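Local coordinates for penicillin-binding protein 2B (Streptococcus pneumoniae, PDB 2WAD), which probably forms the peptide cross-links between adjacent glycan strands of cell wall peptidoglycan as a transpeptidase of the elongation machinery, and binds penicillin, at residues 246-249 with 250-253; 432-435 with 436-440; 579-582 with 583-587; 662-665 with 666-669. All coordinates share one frame; numbering follows the deposited sequence.

Interaction 1: 246-249 with 250-253; sequences AEEA and ESYL. Unlike the reference sequence in segment 250-253: Ser251 (reference Ala).
The ring of Tyr252 turns an edge, not a face, to the peptide that follows Glu248. The carbonyl carbon of Glu248 lies in the ring plane, its C 3.6 Å from CD2 of Tyr252, and the backbone N of Ala249 also sits close to that plane. The carboxylate of Glu248 is turned almost square to the ring, the two planes being 88° apart. The modelled approach of CB of Glu248 to the same edge is implausibly short, so the exact fit at that point is doubtful.

Tyr252 owes its place to its first torsion: with CG beside its own backbone N (chi1 -55°), the ring is carried back alongside the preceding peptide, edge first. There it also touches Leu244, Pro245 and Val263 from the neighbouring loops.

Glu248 occupies the N-cap position of the helix that follows, within the range of the family's dimerisation domain. Its backbone O takes a weak helical bond from N of Tyr252 at 3.4 Å, while its carboxylate reaches the side chain of Ser251. The bend at chi2 (-80°) brings the carboxylate across, and the hydroxyl of Ser251 donates to it, OG to OE1 of Glu248 at 3.4 Å, also a weak bond. One residue on, N of Leu253 meets O of Ala249 at 3.3 Å, straighter but again weak.

Leu253 lays its CG 3.7 Å from that same O of Ala249. All the residues taking part are at least partly accessible at the protein surface, and the carboxylate of Glu250 extends away from the preceding segment.

Interaction 2: 432-435 with 436-440; sequences FPIT and AVEAL. Unlike the reference sequence in segment 436-440: Glu438 (reference Gln).
The strand 432-434 runs almost perpendicular into the helix 436-440, at 101° between their directions and 8.1 Å between the axes, with Thr435 at the corner. Thr435 and Glu438 exchange bonds across this turn of the chain. The hydroxyl of Thr435 sits between its own backbone N and carbonyl carbon (chi1 65°), the place from which OG1 can accept from N of Glu438, 3.3 Å away. Glu438 answers with its side chain, its OE1 lying 3.1 Å from N of Thr435. That N-H points almost straight at the oxygen (167°) but arrives from above the carboxylate plane. Being at the start of a helix, the carboxylate would probably be stabilised by the N-terminal peptide dipoles. Behind the pair, N of Ala439 bonds to O of Thr435 at 2.8 Å and opens the regular helical ladder.

Ile434 lies alongside Glu438, the two side chains passing in opposite senses, and CG1 of Ile434 comes to 3.5 Å from CB of Glu438. Its outer methyl continues to the next residue, CD1 of Ile434 standing 4.3 Å from CB of Ala439. Tyr447 touches both Ile434 and Ala439. OD1 of Asn405, from outside the two segments, accepts a hydrogen bond from N of Val437.

The mutual bonds of Thr435 and Glu438 are those of a capping box. In the transpeptidase domain it starts the short helix that leads to a sequence consistent with the SxN motif of penicillin-binding proteins, with the side chain of Ala439 about 10 Å from that of Ser386, the probable acyl-ester nucleophile.

Interaction 3: 579-582 with 583-587; sequences SDMA and ILHQG. Unlike the reference sequence in segment 579-582: Ala582 (reference Ser).
Met581 meets His585 one helical turn on, setting its CG over a face of the imidazole. This methylene CG of Met581 stands 4.3 Å from the ring centroid of His585, a CH-pi contact set toward the rim, while the sulfur approaches obliquely. The bend at chi2 (60°) turns the sulfur toward Leu584, with SD of Met581 4.1 Å from CD1 of Leu584. The same ring face of His585 has O of Met581 over it. Its NE2 is hydrogen-bonded to O of Ile535, which fixes how the ring is turned.

Ile583 runs beside Asp580, both side chains pointing the same way, with CD1 of Ile583 4.0 Å from OD2 of Asp580. The same methyl is 3.4 Å from O of Ser579. N of Ile583 bonds to that oxygen at 3.1 Å and reaches O of Asp580 only weakly.

Ala582 takes part chiefly through its backbone, its O accepting from N of Gln586 at 3.0 Å. Together these are the i to i+3 and i to i+4 contacts of an alpha-helix. Helix 578-593 of the transpeptidase domain uses Ile583 and Leu584 to pack against Trp397 of helix 389-398, whose start is consistent with the SxxK motif of penicillin-binding proteins.

Interaction 4: 662-665 with 666-669; sequences GPAI and ARDI. Unlike the reference sequence in segment 662-665: Ala664 (reference Ser).
An extended start followed by a single bend brings Arg667 back over Ala664: CG is anti to the backbone N (chi1 174°), and the turn at chi3 (73°) folds the guanidinium down onto the preceding turn. One face of the flat group then rests on the alanine, whose CA lies over its centre and whose CB is 3.6 Å from NH2 of Arg667. The guanidinium edge points to Asp668. Both NE and NH2 of Arg667 donate to one oxygen, OD2 of Asp668, at 2.9 and 3.1 Å. OD2 lies in the guanidinium plane, and both nitrogens approach it from the same face of the carboxylate.

This side-on salt bridge is held at both ends from outside. NH1 of Arg667 donates to O of Ala603, and OD1 of Asp668 is hydrogen-bonded to OH of Tyr327 in helix 314-334. These outside bonds limit the rotation of both groups, and the pairing would probably favour their ionised forms.

On another side of the helix CG2 of Ile665 lies 3.9 Å from CD1 of Ile669, while N of Ile669 bonds to O of Ile665 at 2.9 Å. N of Ala666 meets O of Gly662 at 3.1 Å. Ile665 and Ala666 face strand 645-650, where they touch Val649, and Pro663 and Ala666 also touch Phe604.

The arrangement is that of the C-terminal helix of the penicillin-binding transpeptidase fold, packed against the antiparallel sheet beside the helix that opens the domain.

How the interactions relate
From the N terminus the four contacts follow in series. Each joins directly consecutive segments, so none closes a long loop and none nests in or crosses another. Interaction 1 stands apart, in the dimerisation-domain range across the chain's centre from the others, its nearest atoms about 34 Å or more from theirs. The remaining three belong to the transpeptidase domain. Interactions 2 and 3, distant in sequence, touch: CG2 of Val437 and CG2 of Ile583 come to 3.8 Å, tying helix 436-442 to helix 578-593. Interaction 4, at the C-terminal end, touches neither, its nearest atoms being about 11 Å from interaction 2; its residues pack the last helix against the sheet and helix 314-334.

Interaction 1: 246-249 with 250-253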
loop_
_atom_site.group_PDB
_atom_site.type_symbol
_atom_site.label_atom_id
_atom_site.label_comp_id
_atom_site.label_asym_id
_atom_site.label_seq_id
_atom_site.Cartn_x
_atom_site.Cartn_y
_atom_site.Cartn_z
ATOM N N ALA A 246 14.268 12.945 6.247
ATOM C CA ALA A 246 15.729 12.942 6.341
ATOM C C ALA A 246 16.376 11.639 5.862
ATOM O O ALA A 246 17.490 11.669 5.334
ATOM C CB ALA A 246 16.174 13.280 7.758
ATOM N N GLU A 247 15.689 10.510 6.033
ATOM C CA GLU A 247 16.216 9.212 5.595
ATOM C C GLU A 247 16.509 9.209 4.103
ATOM O O GLU A 247 17.479 8.599 3.656
ATOM C CB GLU A 247 15.241 8.053 5.844
ATOM C CG GLU A 247 14.256 8.247 6.966
ATOM C CD GLU A 247 13.060 9.070 6.559
ATOM O OE1 GLU A 247 12.130 8.488 5.970
ATOM O OE2 GLU A 247 13.053 10.288 6.855
ATOM N N GLU A 248 15.641 9.863 3.342
ATOM C CA GLU A 248 15.717 9.835 1.888
ATOM C C GLU A 248 16.154 11.196 1.350
ATOM O O GLU A 248 16.137 11.421 0.141
ATOM C CB GLU A 248 14.347 9.458 1.304
ATOM C CG GLU A 248 13.887 8.014 1.572
ATOM C CD GLU A 248 14.529 6.995 0.642
ATOM O OE1 GLU A 248 14.267 7.056 -0.580
ATOM O OE2 GLU A 248 15.287 6.124 1.132
ATOM N N ALA A 249 16.534 12.095 2.255
ATOM C CA ALA A 249 16.877 13.468 1.890
ATOM C C ALA A 249 17.662 13.530 0.587
ATOM O O ALA A 249 17.432 14.423 -0.230
ATOM C CB ALA A 249 17.646 14.161 3.016
ATOM N N GLU A 250 18.575 12.578 0.404
ATOM C CA GLU A 250 19.525 12.621 -0.703
ATOM C C GLU A 250 18.859 12.235 -2.017
ATOM O O GLU A 250 19.133 12.841 -3.054
ATOM C CB GLU A 250 20.744 11.732 -0.440
ATOM C CG GLU A 250 21.918 12.022 -1.373
ATOM C CD GLU A 250 23.129 11.143 -1.102
ATOM O OE1 GLU A 250 23.108 10.401 -0.091
ATOM O OE2 GLU A 250 24.096 11.195 -1.895
ATOM N N SER A 251 17.994 11.225 -1.966
ATOM C CA SER A 251 17.188 10.856 -3.121
ATOM C C SER A 251 16.488 12.077 -3.724
ATOM O O SER A 251 16.541 12.301 -4.930
ATOM C CB SER A 251 16.165 9.776 -2.752
ATOM O OG SER A 251 16.775 8.543 -2.399
ATOM N N TYR A 252 15.854 12.888 -2.885
ATOM C CA TYR A 252 14.959 13.937 -3.375
ATOM C C TYR A 252 15.649 15.213 -3.886
ATOM O O TYR A 252 15.161 15.828 -4.840
ATOM C CB TYR A 252 13.871 14.283 -2.347
ATOM C CG TYR A 252 13.012 13.128 -1.853
ATOM C CD1 TYR A 252 11.733 12.898 -2.367
ATOM C CD2 TYR A 252 13.466 12.293 -0.837
ATOM C CE1 TYR A 252 10.945 11.847 -1.893
ATOM C CE2 TYR A 252 12.688 11.240 -0.364
ATOM C CZ TYR A 252 11.432 11.023 -0.893
ATOM O OH TYR A 252 10.683 9.977 -0.400
ATOM N N LEU A 253 16.753 15.624 -3.256
ATOM C CA LEU A 253 17.549 16.758 -3.744
ATOM C C LEU A 253 18.079 16.424 -5.135
ATOM O O LEU A 253 18.035 17.246 -6.056
ATOM C CB LEU A 253 18.739 17.054 -2.825
ATOM C CG LEU A 253 18.504 17.758 -1.488
ATOM C CD1 LEU A 253 19.807 18.361 -1.001
ATOM C CD2 LEU A 253 17.425 18.827 -1.589
#

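Interaction 2: 432-435 with 436-440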
loop_
_atom_site.group_PDB
_atom_site.type_symbol
_atom_site.label_atom_id
_atom_site.label_comp_id
_atom_site.label_asym_id
_atom_site.label_seq_id
_atom_site.Cartn_x
_atom_site.Cartn_y
_atom_site.Cartn_z
ATOM N N PHE A 432 -11.821 -44.907 -3.112
ATOM C CA PHE A 432 -12.570 -44.821 -4.350
ATOM C C PHE A 432 -11.794 -44.022 -5.388
ATOM O O PHE A 432 -10.941 -43.201 -5.054
ATOM C CB PHE A 432 -13.962 -44.208 -4.102
ATOM C CG PHE A 432 -13.921 -42.852 -3.468
ATOM C CD1 PHE A 432 -14.010 -42.714 -2.087
ATOM C CD2 PHE A 432 -13.760 -41.711 -4.247
ATOM C CE1 PHE A 432 -13.945 -41.461 -1.481
ATOM C CE2 PHE A 432 -13.699 -40.450 -3.654
ATOM C CZ PHE A 432 -13.772 -40.329 -2.260
ATOM N N PRO A 433 -12.088 -44.275 -6.666
ATOM C CA PRO A 433 -11.463 -43.532 -7.750
ATOM C C PRO A 433 -11.976 -42.095 -7.795
ATOM O O PRO A 433 -13.135 -41.838 -7.440
ATOM C CB PRO A 433 -11.868 -44.312 -9.002
ATOM C CG PRO A 433 -13.137 -45.017 -8.617
ATOM C CD PRO A 433 -13.111 -45.227 -7.127
ATOM N N ILE A 434 -11.091 -41.183 -8.196
ATOM C CA ILE A 434 -11.358 -39.748 -8.225
ATOM C C ILE A 434 -10.532 -39.080 -9.342
ATOM O O ILE A 434 -9.324 -39.281 -9.445
ATOM C CB ILE A 434 -11.103 -39.129 -6.809
ATOM C CG1 ILE A 434 -11.750 -37.759 -6.693
ATOM C CG2 ILE A 434 -9.616 -39.016 -6.461
ATOM C CD1 ILE A 434 -11.706 -37.187 -5.274
ATOM N N THR A 435 -11.199 -38.320 -10.206
ATOM C CA THR A 435 -10.553 -37.510 -11.236
ATOM C C THR A 435 -10.076 -36.162 -10.692
ATOM O O THR A 435 -10.272 -35.827 -9.523
ATOM C CB THR A 435 -11.517 -37.197 -12.400
ATOM O OG1 THR A 435 -12.598 -36.368 -11.937
ATOM C CG2 THR A 435 -12.052 -38.481 -13.074
ATOM N N ALA A 436 -9.438 -35.373 -11.549
ATOM C CA ALA A 436 -8.866 -34.107 -11.088
ATOM C C ALA A 436 -10.009 -33.126 -10.775
ATOM O O ALA A 436 -9.976 -32.409 -9.772
ATOM C CB ALA A 436 -7.900 -33.553 -12.122
ATOM N N VAL A 437 -11.037 -33.159 -11.612
ATOM C CA VAL A 437 -12.241 -32.341 -11.443
ATOM C C VAL A 437 -12.903 -32.648 -10.096
ATOM O O VAL A 437 -13.272 -31.729 -9.375
ATOM C CB VAL A 437 -13.239 -32.609 -12.582
ATOM C CG1 VAL A 437 -14.566 -31.863 -12.356
ATOM C CG2 VAL A 437 -12.641 -32.269 -13.963
ATOM N N GLU A 438 -12.992 -33.939 -9.752
ATOM C CA GLU A 438 -13.677 -34.419 -8.561
ATOM C C GLU A 438 -12.834 -34.180 -7.326
ATOM O O GLU A 438 -13.374 -33.880 -6.252
ATOM C CB GLU A 438 -13.994 -35.931 -8.665
ATOM C CG GLU A 438 -15.191 -36.305 -9.579
ATOM C CD GLU A 438 -15.144 -37.779 -10.035
ATOM O OE1 GLU A 438 -14.224 -38.514 -9.622
ATOM O OE2 GLU A 438 -16.013 -38.215 -10.814
ATOM N N ALA A 439 -11.517 -34.338 -7.481
ATOM C CA ALA A 439 -10.589 -33.892 -6.455
ATOM C C ALA A 439 -10.835 -32.452 -6.016
ATOM O O ALA A 439 -10.785 -32.131 -4.835
ATOM C CB ALA A 439 -9.129 -34.079 -6.891
ATOM N N LEU A 440 -11.088 -31.574 -6.967
ATOM C CA LEU A 440 -11.404 -30.188 -6.614
ATOM C C LEU A 440 -12.804 -30.087 -5.997
ATOM O O LEU A 440 -12.991 -29.427 -4.961
ATOM C CB LEU A 440 -11.235 -29.275 -7.831
ATOM C CG LEU A 440 -9.779 -29.005 -8.259
ATOM C CD1 LEU A 440 -9.664 -28.308 -9.599
ATOM C CD2 LEU A 440 -9.021 -28.183 -7.231
#

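Interaction 3: 579-582 with 583-587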
loop_
_atom_site.group_PDB
_atom_site.type_symbol
_atom_site.label_atom_id
_atom_site.label_comp_id
_atom_site.label_asym_id
_atom_site.label_seq_id
_atom_site.Cartn_x
_atom_site.Cartn_y
_atom_site.Cartn_z
ATOM N N SER A 579 -6.260 -26.960 -22.193
ATOM C CA SER A 579 -7.225 -27.985 -21.814
ATOM C C SER A 579 -7.084 -28.408 -20.346
ATOM O O SER A 579 -8.070 -28.760 -19.703
ATOM C CB SER A 579 -7.180 -29.175 -22.771
ATOM O OG SER A 579 -5.919 -29.799 -22.696
ATOM N N ASP A 580 -5.867 -28.331 -19.812
ATOM C CA ASP A 580 -5.636 -28.380 -18.377
ATOM C C ASP A 580 -6.354 -27.266 -17.596
ATOM O O ASP A 580 -7.026 -27.527 -16.610
ATOM C CB ASP A 580 -4.130 -28.463 -18.089
ATOM C CG ASP A 580 -3.549 -29.824 -18.457
ATOM O OD1 ASP A 580 -2.318 -29.964 -18.523
ATOM O OD2 ASP A 580 -4.315 -30.776 -18.708
ATOM N N MET A 581 -6.230 -26.023 -18.032
ATOM C CA MET A 581 -6.960 -24.924 -17.436
ATOM C C MET A 581 -8.482 -25.146 -17.495
ATOM O O MET A 581 -9.226 -24.699 -16.617
ATOM C CB MET A 581 -6.585 -23.607 -18.115
ATOM C CG MET A 581 -7.268 -22.350 -17.534
ATOM S SD MET A 581 -6.863 -22.119 -15.791
ATOM C CE MET A 581 -5.168 -21.498 -15.827
ATOM N N ALA A 582 -8.943 -25.824 -18.543
ATOM C CA ALA A 582 -10.364 -26.118 -18.688
ATOM C C ALA A 582 -10.783 -27.144 -17.627
ATOM O O ALA A 582 -11.893 -27.103 -17.115
ATOM C CB ALA A 582 -10.677 -26.595 -20.116
ATOM N N ILE A 583 -9.866 -28.032 -17.250
ATOM C CA ILE A 583 -10.126 -28.956 -16.162
ATOM C C ILE A 583 -10.253 -28.216 -14.831
ATOM O O ILE A 583 -11.167 -28.485 -14.070
ATOM C CB ILE A 583 -9.098 -30.080 -16.129
ATOM C CG1 ILE A 583 -9.340 -30.984 -17.340
ATOM C CG2 ILE A 583 -9.236 -30.933 -14.859
ATOM C CD1 ILE A 583 -8.072 -31.674 -17.871
ATOM N N LEU A 584 -9.379 -27.253 -14.551
ATOM C CA LEU A 584 -9.521 -26.472 -13.326
ATOM C C LEU A 584 -10.870 -25.752 -13.291
ATOM O O LEU A 584 -11.520 -25.764 -12.259
ATOM C CB LEU A 584 -8.393 -25.451 -13.168
ATOM C CG LEU A 584 -6.955 -25.989 -13.137
ATOM C CD1 LEU A 584 -5.958 -24.831 -12.917
ATOM C CD2 LEU A 584 -6.732 -27.145 -12.123
ATOM N N HIS A 585 -11.251 -25.100 -14.393
ATOM C CA HIS A 585 -12.545 -24.426 -14.539
ATOM C C HIS A 585 -13.766 -25.332 -14.298
ATOM O O HIS A 585 -14.772 -24.886 -13.747
ATOM C CB HIS A 585 -12.645 -23.774 -15.928
ATOM C CG HIS A 585 -11.837 -22.517 -16.082
ATOM N ND1 HIS A 585 -11.903 -21.723 -17.206
ATOM C CD2 HIS A 585 -10.961 -21.904 -15.252
ATOM C CE1 HIS A 585 -11.104 -20.681 -17.063
ATOM N NE2 HIS A 585 -10.522 -20.764 -15.882
ATOM N N GLN A 586 -13.680 -26.596 -14.702
ATOM C CA GLN A 586 -14.775 -27.553 -14.490
ATOM C C GLN A 586 -14.809 -27.960 -13.016
ATOM O O GLN A 586 -15.883 -28.100 -12.436
ATOM C CB GLN A 586 -14.636 -28.783 -15.411
ATOM C CG GLN A 586 -15.779 -29.802 -15.376
ATOM C CD GLN A 586 -17.117 -29.270 -15.912
ATOM O OE1 GLN A 586 -17.153 -28.375 -16.755
ATOM N NE2 GLN A 586 -18.221 -29.828 -15.425
ATOM N N GLY A 587 -13.646 -28.125 -12.394
ATOM C CA GLY A 587 -13.621 -28.411 -10.967
ATOM C C GLY A 587 -14.228 -27.308 -10.113
ATOM O O GLY A 587 -15.037 -27.572 -9.227
#

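Interaction 4: 662-665 with 666-669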
loop_
_atom_site.group_PDB
_atom_site.type_symbol
_atom_site.label_atom_id
_atom_site.label_comp_id
_atom_site.label_asym_id
_atom_site.label_seq_id
_atom_site.Cartn_x
_atom_site.Cartn_y
_atom_site.Cartn_z
ATOM N N GLY A 662 -17.530 -18.827 4.730
ATOM C CA GLY A 662 -16.591 -18.338 3.717
ATOM C C GLY A 662 -17.222 -18.177 2.345
ATOM O O GLY A 662 -17.233 -17.091 1.795
ATOM N N PRO A 663 -17.742 -19.263 1.777
ATOM C CA PRO A 663 -18.433 -19.228 0.489
ATOM C C PRO A 663 -19.607 -18.248 0.478
ATOM O O PRO A 663 -19.869 -17.616 -0.546
ATOM C CB PRO A 663 -18.968 -20.660 0.341
ATOM C CG PRO A 663 -18.019 -21.506 1.195
ATOM C CD PRO A 663 -17.575 -20.635 2.309
ATOM N N ALA A 664 -20.292 -18.089 1.611
ATOM C CA ALA A 664 -21.483 -17.228 1.656
ATOM C C ALA A 664 -21.057 -15.763 1.607
ATOM O O ALA A 664 -21.695 -14.926 0.959
ATOM C CB ALA A 664 -22.320 -17.512 2.916
ATOM N N ILE A 665 -19.964 -15.443 2.280
ATOM C CA ILE A 665 -19.405 -14.095 2.164
ATOM C C ILE A 665 -18.980 -13.802 0.725
ATOM O O ILE A 665 -19.378 -12.785 0.164
ATOM C CB ILE A 665 -18.238 -13.849 3.145
ATOM C CG1 ILE A 665 -18.738 -13.965 4.590
ATOM C CG2 ILE A 665 -17.635 -12.466 2.909
ATOM C CD1 ILE A 665 -17.620 -14.203 5.604
ATOM N N ALA A 666 -18.222 -14.720 0.123
ATOM C CA ALA A 666 -17.795 -14.605 -1.278
ATOM C C ALA A 666 -18.986 -14.377 -2.223
ATOM O O ALA A 666 -18.975 -13.512 -3.098
ATOM C CB ALA A 666 -16.993 -15.878 -1.700
ATOM N N ARG A 667 -20.021 -15.184 -2.063
ATOM C CA ARG A 667 -21.236 -15.066 -2.869
ATOM C C ARG A 667 -21.883 -13.707 -2.680
ATOM O O ARG A 667 -22.316 -13.066 -3.638
ATOM C CB ARG A 667 -22.200 -16.147 -2.366
ATOM C CG ARG A 667 -23.604 -16.087 -2.985
ATOM C CD ARG A 667 -24.529 -16.954 -2.147
ATOM N NE ARG A 667 -24.811 -16.286 -0.873
ATOM C CZ ARG A 667 -25.099 -16.929 0.249
ATOM N NH1 ARG A 667 -25.110 -18.256 0.245
ATOM N NH2 ARG A 667 -25.367 -16.250 1.364
ATOM N N ASP A 668 -21.997 -13.276 -1.428
ATOM C CA ASP A 668 -22.723 -12.045 -1.159
ATOM C C ASP A 668 -21.928 -10.843 -1.664
ATOM O O ASP A 668 -22.530 -9.816 -1.989
ATOM C CB ASP A 668 -22.983 -11.860 0.331
ATOM C CG ASP A 668 -24.072 -12.773 0.868
ATOM O OD1 ASP A 668 -24.255 -12.763 2.098
ATOM O OD2 ASP A 668 -24.719 -13.513 0.104
ATOM N N ILE A 669 -20.599 -10.938 -1.666
ATOM C CA ILE A 669 -19.798 -9.884 -2.289
ATOM C C ILE A 669 -20.020 -9.878 -3.794
ATOM O O ILE A 669 -20.111 -8.813 -4.405
ATOM C CB ILE A 669 -18.281 -9.983 -1.992
ATOM C CG1 ILE A 669 -17.997 -9.674 -0.518
ATOM C CG2 ILE A 669 -17.484 -9.011 -2.881
ATOM C CD1 ILE A 669 -16.627 -10.164 -0.018
#